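Local atomic coordinates of DNA methyltransferase (Nicotiana tabacum, PDB entry 4ONQ), a protein that probably methylates cytosine at C5 in DNA with S-adenosylmethionine as methyl donor, this chain being its catalytic domain, crystallised with sinefungin. Residues G16-P21 against V216-S221; F67-Y72 against A77-Y82; L254-S259 against E302-F307. The protein carries 5 engineered substitutions. One frame throughout, in Å; residues are numbered along the deposited sequence.

All three contacts reach elements of one methyltransferase domain. Interactions 1 and 2 are neighbours, centres 11 Å apart, and His219 joins them by packing on Val68 and Tyr82. Interaction 3 lies about 26 Å from interaction 1 and 29 Å from interaction 2, centre to centre, towards the other end of the sheet that interaction 2 also reaches. Interaction 1 is a largely buried contact of one tyrosine with an N-terminal loop. Interaction 2 is partly buried and mostly polar, a hairpin at the sheet's edge tied by backbone bonds and an aspartate. Interaction 3 is buried and relies on van der Waals packing between a strand and two phenylalanines.

Interaction 1: G16-P21 against V216-S221; sequences GVPTEP and VAYHLS
The ring of Tyr218 reaches out from its helix to meet the Gly16-Pro18 backbone and the proline ring, and nearly all of this contact gathers on that one side chain. Its CG lies anti to the backbone N (chi1 -179°), which extends the ring toward the loop at 16-18. Pro18 CD sits over one face, 3.9 Å from the ring centroid of Tyr218 and 15° off the ring normal, a CH-pi contact placed a little toward the CE1 side; Pro18 CB adds a looser touch at 4.1 Å to Tyr218 CE1. The tightest approach is Gly16 O to Tyr218 CE2, 3.1 Å, made obliquely. The hydroxyl of Tyr218 passes the same carbonyl without bonding to it. Through His219, helix 213-220 packs on strand 66-69 of the Rossmann-like methyltransferase sheet, and the N-terminal loop lies against the outer end of the tyrosine. Phe73 also meets the Tyr218 ring and receives Val17, whose CB leaves the backbone away from the helix. Ser221 OG donates to Tyr218 O (3.0 Å), coming from above the carbonyl plane, and also bonds to Phe92 N. The other side is looser: from Val17 to Glu20 the chain makes a type I turn, closed by a weak bond from Glu20 N to Val17 O. Beyond Pro18 the chain leaves the helix; Thr19 packs against Tyr72, and solvent is reached fully at Pro21.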
ATOM      1  N   GLY A  16      -9.848   3.630 -13.407  1.00 58.12           N
ATOM      2  CA  GLY A  16     -10.100   2.273 -13.852  1.00 59.98           C
ATOM      3  C   GLY A  16      -9.363   1.224 -13.042  1.00 65.44           C
ATOM      4  O   GLY A  16      -8.246   1.444 -12.581  1.00 66.75           O
ATOM      5  N   VAL A  17     -10.004   0.076 -12.864  1.00 61.57           N
ATOM      6  CA  VAL A  17      -9.380  -1.065 -12.212  1.00 62.42           C
ATOM      7  C   VAL A  17      -9.512  -2.269 -13.144  1.00 60.82           C
ATOM      8  O   VAL A  17     -10.454  -2.338 -13.934  1.00 63.00           O
ATOM      9  CB  VAL A  17     -10.020  -1.350 -10.830  1.00 59.71           C
ATOM     10  CG1 VAL A  17      -9.708  -0.220  -9.852  1.00 45.47           C
ATOM     11  CG2 VAL A  17     -11.522  -1.553 -10.960  1.00 48.61           C
ATOM     12  N   PRO A  18      -8.568  -3.221 -13.063  1.00 67.82           N
ATOM     13  CA  PRO A  18      -8.523  -4.321 -14.031  1.00 69.12           C
ATOM     14  C   PRO A  18      -9.743  -5.234 -14.008  1.00 78.80           C
ATOM     15  O   PRO A  18     -10.120  -5.797 -15.035  1.00 82.98           O
ATOM     16  CB  PRO A  18      -7.283  -5.110 -13.592  1.00 56.78           C
ATOM     17  CG  PRO A  18      -7.152  -4.824 -12.157  1.00 60.75           C
ATOM     18  CD  PRO A  18      -7.542  -3.383 -12.021  1.00 63.08           C
ATOM     19  N   THR A  19     -10.396  -5.357 -12.878  1.00 71.40           N
ATOM     20  CA  THR A  19     -11.454  -6.316 -12.695  1.00 71.10           C
ATOM     21  C   THR A  19     -12.854  -5.834 -13.052  1.00 80.66           C
ATOM     22  O   THR A  19     -13.808  -6.547 -12.932  1.00 81.94           O
ATOM     23  CB  THR A  19     -11.487  -6.651 -11.225  1.00 75.53           C
ATOM     24  OG1 THR A  19     -12.745  -7.219 -10.913  1.00 86.23           O
ATOM     25  CG2 THR A  19     -11.338  -5.387 -10.467  1.00 63.79           C
ATOM     26  N   GLU A  20     -12.978  -4.595 -13.446  1.00 85.61           N
ATOM     27  CA  GLU A  20     -14.275  -4.114 -13.765  1.00 81.71           C
ATOM     28  C   GLU A  20     -14.207  -3.354 -15.029  1.00 92.03           C
ATOM     29  O   GLU A  20     -13.141  -3.056 -15.518  1.00 96.78           O
ATOM     30  CB  GLU A  20     -14.759  -3.180 -12.692  1.00 84.02           C
ATOM     31  CG  GLU A  20     -14.675  -3.761 -11.360  1.00 86.36           C
ATOM     32  CD  GLU A  20     -15.959  -4.292 -10.893  1.00 91.61           C
ATOM     33  OE1 GLU A  20     -16.986  -3.747 -11.304  1.00 96.33           O
ATOM     34  OE2 GLU A  20     -15.947  -5.246 -10.109  1.00 86.33           O
ATOM     35  N   PRO A  21     -15.368  -3.021 -15.559  1.00 92.45           N
ATOM     36  CA  PRO A  21     -15.420  -2.286 -16.810  1.00 87.58           C
ATOM     37  C   PRO A  21     -14.959  -0.888 -16.598  1.00 87.03           C
ATOM     38  O   PRO A  21     -15.316  -0.297 -15.606  1.00 90.40           O
ATOM     39  CB  PRO A  21     -16.904  -2.246 -17.084  1.00 72.02           C
ATOM     40  CG  PRO A  21     -17.489  -2.165 -15.743  1.00 69.65           C
ATOM     41  CD  PRO A  21     -16.717  -3.204 -15.018  1.00 78.26           C
ATOM     42  N   VAL A 216      -0.671  -0.324  -6.319  1.00 31.91           N
ATOM     43  CA  VAL A 216       0.428   0.543  -6.702  1.00 42.08           C
ATOM     44  C   VAL A 216       1.075   0.072  -8.002  1.00 40.29           C
ATOM     45  O   VAL A 216       1.386   0.879  -8.875  1.00 47.76           O
ATOM     46  CB  VAL A 216       1.483   0.610  -5.596  1.00 47.40           C
ATOM     47  CG1 VAL A 216       2.682   1.423  -6.058  1.00 46.52           C
ATOM     48  CG2 VAL A 216       0.878   1.198  -4.334  1.00 38.85           C
ATOM     49  N   ALA A 217       1.259  -1.236  -8.138  1.00 33.62           N
ATOM     50  CA  ALA A 217       1.892  -1.785  -9.331  1.00 37.16           C
ATOM     51  C   ALA A 217       1.016  -1.545 -10.546  1.00 40.85           C
ATOM     52  O   ALA A 217       1.519  -1.278 -11.638  1.00 44.70           O
ATOM     53  CB  ALA A 217       2.170  -3.264  -9.165  1.00 36.24           C
ATOM     54  N   TYR A 218      -0.297  -1.650 -10.354  1.00 40.13           N
ATOM     55  CA  TYR A 218      -1.226  -1.343 -11.434  1.00 45.87           C
ATOM     56  C   TYR A 218      -1.019   0.087 -11.907  1.00 46.15           C
ATOM     57  O   TYR A 218      -1.032   0.351 -13.109  1.00 45.72           O
ATOM     58  CB  TYR A 218      -2.675  -1.550 -11.001  1.00 49.23           C
ATOM     59  CG  TYR A 218      -3.692  -1.279 -12.091  1.00 57.93           C
ATOM     60  CD1 TYR A 218      -3.839  -2.146 -13.170  1.00 55.15           C
ATOM     61  CD2 TYR A 218      -4.518  -0.164 -12.033  1.00 57.48           C
ATOM     62  CE1 TYR A 218      -4.776  -1.906 -14.160  1.00 51.06           C
ATOM     63  CE2 TYR A 218      -5.454   0.084 -13.019  1.00 53.66           C
ATOM     64  CZ  TYR A 218      -5.579  -0.787 -14.079  1.00 61.19           C
ATOM     65  OH  TYR A 218      -6.514  -0.532 -15.058  1.00 74.73           O
ATOM     66  N   HIS A 219      -0.813   1.014 -10.974  1.00 37.07           N
ATOM     67  CA  HIS A 219      -0.536   2.388 -11.407  1.00 40.14           C
ATOM     68  C   HIS A 219       0.849   2.593 -12.050  1.00 43.71           C
ATOM     69  O   HIS A 219       0.977   3.313 -13.040  1.00 43.32           O
ATOM     70  CB  HIS A 219      -0.770   3.385 -10.276  1.00 47.71           C
ATOM     71  CG  HIS A 219      -2.160   3.340  -9.723  1.00 48.88           C
ATOM     72  ND1 HIS A 219      -2.465   3.739  -8.439  1.00 50.74           N
ATOM     73  CD2 HIS A 219      -3.324   2.927 -10.276  1.00 42.72           C
ATOM     74  CE1 HIS A 219      -3.759   3.578  -8.228  1.00 50.01           C
ATOM     75  NE2 HIS A 219      -4.304   3.088  -9.327  1.00 41.03           N
ATOM     76  N   LEU A 220       1.878   1.953 -11.499  1.00 45.03           N
ATOM     77  CA  LEU A 220       3.247   2.153 -11.972  1.00 40.86           C
ATOM     78  C   LEU A 220       3.562   1.365 -13.239  1.00 44.32           C
ATOM     79  O   LEU A 220       4.617   1.555 -13.838  1.00 47.98           O
ATOM     80  CB  LEU A 220       4.257   1.771 -10.885  1.00 35.06           C
ATOM     81  CG  LEU A 220       4.223   2.551  -9.569  1.00 36.65           C
ATOM     82  CD1 LEU A 220       5.273   2.029  -8.582  1.00 35.87           C
ATOM     83  CD2 LEU A 220       4.427   4.029  -9.826  1.00 34.95           C
ATOM     84  N   SER A 221       2.659   0.477 -13.640  1.00 38.34           N
ATOM     85  CA  SER A 221       2.930  -0.426 -14.758  1.00 46.19           C
ATOM     86  C   SER A 221       3.232   0.325 -16.053  1.00 50.34           C
ATOM     87  O   SER A 221       3.966  -0.170 -16.904  1.00 53.31           O
ATOM     88  CB  SER A 221       1.760  -1.386 -14.972  1.00 39.53           C
ATOM     89  OG  SER A 221       0.607  -0.692 -15.401  1.00 47.06           O
TER

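Interaction 2: F67-Y72 against A77-Y82; sequences FVDSKY and ARKRGY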
ATOM      1  N   PHE A  67      -8.932   8.359  -6.475  1.00 53.79           N
ATOM      2  CA  PHE A  67      -9.388   7.560  -5.350  1.00 46.60           C
ATOM      3  C   PHE A  67      -9.643   6.129  -5.780  1.00 47.67           C
ATOM      4  O   PHE A  67     -10.384   5.878  -6.728  1.00 52.30           O
ATOM      5  CB  PHE A  67     -10.654   8.154  -4.738  1.00 48.33           C
ATOM      6  CG  PHE A  67     -10.446   9.499  -4.101  1.00 56.55           C
ATOM      7  CD1 PHE A  67      -9.732   9.616  -2.918  1.00 49.38           C
ATOM      8  CD2 PHE A  67     -10.981  10.643  -4.676  1.00 51.33           C
ATOM      9  CE1 PHE A  67      -9.543  10.848  -2.324  1.00 48.96           C
ATOM     10  CE2 PHE A  67     -10.793  11.877  -4.091  1.00 52.28           C
ATOM     11  CZ  PHE A  67     -10.073  11.982  -2.912  1.00 53.00           C
ATOM     12  N   VAL A  68      -9.017   5.191  -5.082  1.00 45.91           N
ATOM     13  CA  VAL A  68      -9.205   3.778  -5.384  1.00 51.07           C
ATOM     14  C   VAL A  68      -9.179   2.904  -4.124  1.00 49.00           C
ATOM     15  O   VAL A  68      -8.432   3.161  -3.167  1.00 41.31           O
ATOM     16  CB  VAL A  68      -8.237   3.279  -6.506  1.00 48.39           C
ATOM     17  CG1 VAL A  68      -7.026   4.173  -6.615  1.00 50.22           C
ATOM     18  CG2 VAL A  68      -7.832   1.828  -6.302  1.00 56.19           C
ATOM     19  N   ASP A  69     -10.059   1.909  -4.125  1.00 54.93           N
ATOM     20  CA  ASP A  69     -10.189   0.961  -3.037  1.00 56.07           C
ATOM     21  C   ASP A  69      -9.462  -0.307  -3.449  1.00 49.96           C
ATOM     22  O   ASP A  69      -9.705  -0.849  -4.530  1.00 45.47           O
ATOM     23  CB  ASP A  69     -11.673   0.668  -2.787  1.00 49.50           C
ATOM     24  CG  ASP A  69     -11.923  -0.048  -1.473  1.00 46.12           C
ATOM     25  OD1 ASP A  69     -11.079  -0.872  -1.056  1.00 46.46           O
ATOM     26  OD2 ASP A  69     -12.974   0.218  -0.853  1.00 52.44           O
ATOM     27  N   SER A  70      -8.573  -0.789  -2.589  1.00 42.33           N
ATOM     28  CA  SER A  70      -7.752  -1.943  -2.939  1.00 38.36           C
ATOM     29  C   SER A  70      -8.546  -3.239  -2.938  1.00 38.66           C
ATOM     30  O   SER A  70      -8.003  -4.301  -3.237  1.00 44.90           O
ATOM     31  CB  SER A  70      -6.543  -2.056  -2.013  1.00 37.16           C
ATOM     32  OG  SER A  70      -5.616  -1.025  -2.280  1.00 43.81           O
ATOM     33  N   LYS A  71      -9.824  -3.143  -2.699  1.00 39.68           N
ATOM     34  CA  LYS A  71     -10.653  -4.299  -2.709  1.00 40.18           C
ATOM     35  C   LYS A  71     -10.841  -4.789  -4.093  1.00 45.83           C
ATOM     36  O   LYS A  71     -11.276  -5.874  -4.320  1.00 42.84           O
ATOM     37  CB  LYS A  71     -11.986  -3.961  -2.127  1.00 46.67           C
ATOM     38  CG  LYS A  71     -12.947  -3.349  -3.065  1.00 50.49           C
ATOM     39  CD  LYS A  71     -14.154  -2.913  -2.324  1.00 44.15           C
ATOM     40  CE  LYS A  71     -15.277  -2.481  -3.193  1.00 48.96           C
ATOM     41  NZ  LYS A  71     -16.401  -2.024  -2.381  1.00 54.98           N
ATOM     42  N   TYR A  72     -10.474  -3.966  -5.034  1.00 45.24           N
ATOM     43  CA  TYR A  72     -10.486  -4.345  -6.439  1.00 42.08           C
ATOM     44  C   TYR A  72      -9.176  -5.007  -6.849  1.00 46.80           C
ATOM     45  O   TYR A  72      -8.983  -5.353  -8.013  1.00 51.36           O
ATOM     46  CB  TYR A  72     -10.769  -3.122  -7.309  1.00 44.11           C
ATOM     47  CG  TYR A  72     -12.149  -2.554  -7.078  1.00 44.70           C
ATOM     48  CD1 TYR A  72     -13.277  -3.252  -7.474  1.00 46.09           C
ATOM     49  CD2 TYR A  72     -12.324  -1.324  -6.456  1.00 44.86           C
ATOM     50  CE1 TYR A  72     -14.542  -2.746  -7.262  1.00 47.62           C
ATOM     51  CE2 TYR A  72     -13.584  -0.810  -6.237  1.00 46.42           C
ATOM     52  CZ  TYR A  72     -14.689  -1.525  -6.645  1.00 47.80           C
ATOM     53  OH  TYR A  72     -15.950  -1.022  -6.437  1.00 49.58           O
ATOM     54  N   ALA A  77     -10.095  -4.452   1.874  1.00 45.71           N
ATOM     55  CA  ALA A  77     -10.320  -3.086   1.491  1.00 49.58           C
ATOM     56  C   ALA A  77      -9.248  -2.104   1.931  1.00 50.61           C
ATOM     57  O   ALA A  77      -8.735  -2.182   3.004  1.00 45.02           O
ATOM     58  CB  ALA A  77     -11.662  -2.644   1.986  1.00 40.92           C
ATOM     59  N   ARG A  78      -8.914  -1.185   1.059  1.00 46.13           N
ATOM     60  CA  ARG A  78      -8.086  -0.090   1.426  1.00 52.19           C
ATOM     61  C   ARG A  78      -8.380   1.110   0.552  1.00 45.65           C
ATOM     62  O   ARG A  78      -8.174   1.066  -0.627  1.00 46.98           O
ATOM     63  CB  ARG A  78      -6.651  -0.509   1.287  1.00 45.62           C
ATOM     64  CG  ARG A  78      -5.658   0.350   1.977  1.00 44.57           C
ATOM     65  CD  ARG A  78      -4.333  -0.333   1.875  1.00 39.07           C
ATOM     66  NE  ARG A  78      -3.390   0.136   2.861  1.00 47.61           N
ATOM     67  CZ  ARG A  78      -3.278  -0.344   4.082  1.00 54.28           C
ATOM     68  NH1 ARG A  78      -2.384   0.147   4.873  1.00 51.32           N
ATOM     69  NH2 ARG A  78      -4.036  -1.310   4.505  1.00 49.74           N
ATOM     70  N   LYS A  79      -8.791   2.198   1.173  1.00 50.23           N
ATOM     71  CA  LYS A  79      -9.277   3.361   0.470  1.00 51.82           C
ATOM     72  C   LYS A  79      -8.290   4.443   0.504  1.00 50.79           C
ATOM     73  O   LYS A  79      -7.967   4.932   1.523  1.00 46.72           O
ATOM     74  CB  LYS A  79     -10.517   3.873   1.138  1.00 43.27           C
ATOM     75  CG  LYS A  79     -11.662   2.943   0.992  1.00 43.85           C
ATOM     76  CD  LYS A  79     -12.866   3.505   1.671  1.00 47.03           C
ATOM     77  CE  LYS A  79     -14.074   2.704   1.313  1.00 56.88           C
ATOM     78  NZ  LYS A  79     -14.936   2.496   2.489  1.00 69.40           N
ATOM     79  N   ARG A  80      -7.832   4.838  -0.648  1.00 55.17           N
ATOM     80  CA  ARG A  80      -6.759   5.759  -0.706  1.00 54.06           C
ATOM     81  C   ARG A  80      -6.961   6.746  -1.821  1.00 58.02           C
ATOM     82  O   ARG A  80      -7.672   6.514  -2.760  1.00 54.72           O
ATOM     83  CB  ARG A  80      -5.425   5.015  -0.832  1.00 49.81           C
ATOM     84  CG  ARG A  80      -5.035   4.175   0.368  1.00 38.56           C
ATOM     85  CD  ARG A  80      -4.384   5.049   1.403  1.00 55.94           C
ATOM     86  NE  ARG A  80      -4.085   4.376   2.641  1.00 49.70           N
ATOM     87  CZ  ARG A  80      -4.989   3.954   3.497  1.00 64.12           C
ATOM     88  NH1 ARG A  80      -4.624   3.339   4.596  1.00 64.30           N
ATOM     89  NH2 ARG A  80      -6.255   4.155   3.264  1.00 62.31           N
ATOM     90  N   GLY A  81      -6.332   7.878  -1.661  1.00 51.24           N
ATOM     91  CA  GLY A  81      -6.221   8.883  -2.701  1.00 43.52           C
ATOM     92  C   GLY A  81      -4.775   8.991  -3.162  1.00 56.82           C
ATOM     93  O   GLY A  81      -3.861   9.162  -2.346  1.00 60.85           O
ATOM     94  N   TYR A  82      -4.567   8.872  -4.471  1.00 44.02           N
ATOM     95  CA  TYR A  82      -3.230   8.954  -5.048  1.00 41.92           C
ATOM     96  C   TYR A  82      -3.090  10.173  -5.951  1.00 51.39           C
ATOM     97  O   TYR A  82      -3.796  10.301  -6.945  1.00 54.26           O
ATOM     98  CB  TYR A  82      -2.906   7.692  -5.853  1.00 41.08           C
ATOM     99  CG  TYR A  82      -3.068   6.402  -5.082  1.00 44.32           C
ATOM    100  CD1 TYR A  82      -1.991   5.819  -4.420  1.00 39.99           C
ATOM    101  CD2 TYR A  82      -4.297   5.761  -5.021  1.00 51.67           C
ATOM    102  CE1 TYR A  82      -2.138   4.629  -3.717  1.00 37.66           C
ATOM    103  CE2 TYR A  82      -4.455   4.580  -4.324  1.00 51.51           C
ATOM    104  CZ  TYR A  82      -3.376   4.017  -3.674  1.00 44.74           C
ATOM    105  OH  TYR A  82      -3.555   2.844  -2.978  1.00 44.37           O
TER
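Phe67 and Tyr82 bring their rings to the partner strand in different ways. Arg80 O lies at the edge of the Phe67 ring, near its plane, while Gly81 CA approaches obliquely, 3.6 Å from Phe67 CD1; Trp53 makes an edge-to-face contact with the same ring. Val68 CG1 meets Tyr82 obliquely, 3.5 Å from CE2 of that ring, and the two side chains cross at about a right angle, next to His219 of helix 213-220. The guanidinium groups of Arg78 and Arg80 lie close together: Arg80 NH1 is over one face of the Arg78 group, offset to its rim, and Arg78 CG is over the centre of the Arg80 group. Arg80 NE pairs with Glu43, and Arg78 NH1 bonds to Gly208 O. These strands form an antiparallel hairpin at the end of the mixed sheet where a class I methyltransferase has its β6/β7 pair, with 79-84 the one strand that runs against the others. Val68 and Arg80 are its hydrogen-bonded pair, with Val68 N to Arg80 O at 3.0 Å and Arg80 N to Val68 O at 3.1 Å; Asp69 and Lys79 are a non-hydrogen-bonded pair. Beyond them, Ser70 N donates to Arg78 O (2.7 Å), and Ser70 OG turns to Thr215. Asp69, with CG anti to its N (chi1 -166°), places OD1 between two amides: Arg78 N at 3.0 Å and Lys71 N at 3.1 Å reach it from opposite faces of the carboxylate plane, the second closing an Asx turn. The Lys79 chain runs past OD2 of Asp69, touching it with CG and CE, while NZ stays 4.5 Å from OD2, too far for a salt bridge.

Interaction 3: L254-S259 against E302-F307; sequences LNTVVS and ESFGGF
Val258 meets Phe307 at the ring edge, whereas Thr256 meets Phe304 over a face. CG2 of Val258 lies in the plane of the Phe307 ring, equally 3.6 Å from its CZ and CE1, and the two side chains cross at about a right angle. With CG2 beside the backbone N and CG1 anti to it (chi1 -180°), it is the CG2 branch that touches the ring. Two residues back on the same side of the strand, Thr256 holds OG1 above one face of Phe304, 4.1 Å from its CD2, these side chains again crossing at about a right angle; Ser303 CB also lies over a face of that ring. The fold here is Rossmann-like: strand 254-260 is an inner strand, and helix 294-304 packs against the sheet before the chain returns as strand 309-312. Gly305, with positive phi, ends the helix. Leu234 of the neighbouring strand touches both Val258 and Phe307. OG1 of Thr256 donates weakly to Asn255 O, and a phenyl face offers it no conventional acceptor. Between these segments the hold is van der Waals packing alone; the polar hold on the turn comes from strand 231-236, where Asn232 bonds Phe304 O and Gly306 O.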
ATOM      1  N   LEU A 254      15.642  -1.919 -11.483  1.00 42.40           N
ATOM      2  CA  LEU A 254      15.978  -0.851 -10.602  1.00 48.43           C
ATOM      3  C   LEU A 254      17.442  -0.529 -10.684  1.00 49.21           C
ATOM      4  O   LEU A 254      18.266  -1.330 -10.360  1.00 39.91           O
ATOM      5  CB  LEU A 254      15.654  -1.268  -9.190  1.00 45.29           C
ATOM      6  CG  LEU A 254      14.197  -1.548  -8.930  1.00 48.48           C
ATOM      7  CD1 LEU A 254      14.031  -2.329  -7.667  1.00 36.25           C
ATOM      8  CD2 LEU A 254      13.412  -0.277  -8.872  1.00 43.87           C
ATOM      9  N   ASN A 255      17.752   0.685 -11.072  1.00 57.08           N
ATOM     10  CA  ASN A 255      19.127   1.072 -11.149  1.00 55.52           C
ATOM     11  C   ASN A 255      19.605   1.792  -9.927  1.00 52.19           C
ATOM     12  O   ASN A 255      20.515   1.380  -9.301  1.00 61.04           O
ATOM     13  CB  ASN A 255      19.364   1.899 -12.402  1.00 59.82           C
ATOM     14  CG  ASN A 255      20.702   2.548 -12.412  1.00 70.02           C
ATOM     15  OD1 ASN A 255      20.822   3.728 -12.170  1.00 69.66           O
ATOM     16  ND2 ASN A 255      21.729   1.776 -12.696  1.00 77.55           N
ATOM     17  N   THR A 256      18.923   2.798  -9.509  1.00 57.76           N
ATOM     18  CA  THR A 256      19.340   3.311  -8.267  1.00 60.77           C
ATOM     19  C   THR A 256      18.098   3.646  -7.454  1.00 58.99           C
ATOM     20  O   THR A 256      17.169   4.174  -7.988  1.00 67.09           O
ATOM     21  CB  THR A 256      20.231   4.479  -8.530  1.00 63.32           C
ATOM     22  OG1 THR A 256      21.554   4.190  -8.093  1.00 69.04           O
ATOM     23  CG2 THR A 256      19.771   5.632  -7.788  1.00 67.04           C
ATOM     24  N   VAL A 257      18.067   3.267  -6.189  1.00 46.03           N
ATOM     25  CA  VAL A 257      17.004   3.667  -5.277  1.00 40.99           C
ATOM     26  C   VAL A 257      17.522   4.417  -4.063  1.00 46.75           C
ATOM     27  O   VAL A 257      18.342   3.934  -3.348  1.00 37.33           O
ATOM     28  CB  VAL A 257      16.196   2.470  -4.770  1.00 42.92           C
ATOM     29  CG1 VAL A 257      15.213   2.897  -3.707  1.00 36.49           C
ATOM     30  CG2 VAL A 257      15.471   1.797  -5.896  1.00 45.78           C
ATOM     31  N   VAL A 258      17.007   5.607  -3.846  1.00 50.64           N
ATOM     32  CA  VAL A 258      17.291   6.360  -2.630  1.00 52.12           C
ATOM     33  C   VAL A 258      16.085   6.266  -1.714  1.00 49.26           C
ATOM     34  O   VAL A 258      15.002   6.742  -2.037  1.00 48.41           O
ATOM     35  CB  VAL A 258      17.628   7.826  -2.909  1.00 45.61           C
ATOM     36  CG1 VAL A 258      17.918   8.552  -1.598  1.00 39.71           C
ATOM     37  CG2 VAL A 258      18.818   7.919  -3.840  1.00 42.08           C
ATOM     38  N   SER A 259      16.284   5.630  -0.572  1.00 40.95           N
ATOM     39  CA  SER A 259      15.185   5.304   0.310  1.00 40.40           C
ATOM     40  C   SER A 259      15.360   6.038   1.623  1.00 41.90           C
ATOM     41  O   SER A 259      16.399   5.937   2.283  1.00 46.51           O
ATOM     42  CB  SER A 259      15.118   3.795   0.533  1.00 59.65           C
ATOM     43  OG  SER A 259      14.037   3.448   1.372  1.00 70.12           O
ATOM     44  N   GLU A 302      24.020  14.355  -9.545  1.00 57.35           N
ATOM     45  CA  GLU A 302      25.227  14.439 -10.356  1.00 59.92           C
ATOM     46  C   GLU A 302      26.041  13.145 -10.267  1.00 59.03           C
ATOM     47  O   GLU A 302      26.880  12.870 -11.130  1.00 60.71           O
ATOM     48  CB  GLU A 302      26.082  15.630  -9.936  1.00 63.24           C
ATOM     49  CG  GLU A 302      26.579  15.512  -8.517  1.00 98.21           C
ATOM     50  CD  GLU A 302      27.240  16.771  -8.015  1.00 92.89           C
ATOM     51  OE1 GLU A 302      27.623  17.616  -8.851  1.00 94.42           O
ATOM     52  OE2 GLU A 302      27.375  16.908  -6.779  1.00 87.25           O
ATOM     53  N   SER A 303      25.798  12.357  -9.221  1.00 56.76           N
ATOM     54  CA  SER A 303      26.487  11.076  -9.061  1.00 56.10           C
ATOM     55  C   SER A 303      25.797   9.916  -9.788  1.00 59.51           C
ATOM     56  O   SER A 303      26.471   9.047 -10.342  1.00 54.98           O
ATOM     57  CB  SER A 303      26.662  10.730  -7.579  1.00 75.69           C
ATOM     58  OG  SER A 303      27.518  11.657  -6.933  1.00 78.94           O
ATOM     59  N   PHE A 304      24.476   9.951  -9.866  1.00 52.03           N
ATOM     60  CA  PHE A 304      23.720   8.810 -10.353  1.00 63.93           C
ATOM     61  C   PHE A 304      22.827   9.090 -11.505  1.00 62.52           C
ATOM     62  O   PHE A 304      22.244   8.193 -12.046  1.00 55.94           O
ATOM     63  CB  PHE A 304      22.863   8.199  -9.248  1.00 52.80           C
ATOM     64  CG  PHE A 304      23.634   7.791  -8.077  1.00 62.87           C
ATOM     65  CD1 PHE A 304      23.388   8.319  -6.865  1.00 69.19           C
ATOM     66  CD2 PHE A 304      24.651   6.914  -8.196  1.00 72.06           C
ATOM     67  CE1 PHE A 304      24.141   7.962  -5.801  1.00 77.20           C
ATOM     68  CE2 PHE A 304      25.393   6.557  -7.126  1.00 72.83           C
ATOM     69  CZ  PHE A 304      25.137   7.083  -5.935  1.00 75.11           C
ATOM     70  N   GLY A 305      22.725  10.336 -11.887  1.00 62.96           N
ATOM     71  CA  GLY A 305      21.754  10.752 -12.881  1.00 52.18           C
ATOM     72  C   GLY A 305      20.496  11.220 -12.175  1.00 58.38           C
ATOM     73  O   GLY A 305      20.368  11.062 -10.961  1.00 56.85           O
ATOM     74  N   GLY A 306      19.562  11.791 -12.927  1.00 59.24           N
ATOM     75  CA  GLY A 306      18.344  12.317 -12.338  1.00 59.82           C
ATOM     76  C   GLY A 306      17.402  11.232 -11.856  1.00 65.79           C
ATOM     77  O   GLY A 306      17.542  10.070 -12.228  1.00 70.17           O
ATOM     78  N   PHE A 307      16.441  11.615 -11.019  1.00 67.62           N
ATOM     79  CA  PHE A 307      15.416  10.689 -10.546  1.00 55.26           C
ATOM     80  C   PHE A 307      14.264  10.568 -11.535  1.00 56.80           C
ATOM     81  O   PHE A 307      13.718  11.566 -11.997  1.00 59.55           O
ATOM     82  CB  PHE A 307      14.887  11.117  -9.179  1.00 44.93           C
ATOM     83  CG  PHE A 307      15.871  10.921  -8.069  1.00 51.72           C
ATOM     84  CD1 PHE A 307      16.252   9.644  -7.689  1.00 42.53           C
ATOM     85  CD2 PHE A 307      16.419  12.007  -7.411  1.00 49.59           C
ATOM     86  CE1 PHE A 307      17.168   9.457  -6.674  1.00 45.76           C
ATOM     87  CE2 PHE A 307      17.326  11.826  -6.387  1.00 44.95           C
ATOM     88  CZ  PHE A 307      17.706  10.549  -6.020  1.00 44.38           C
TER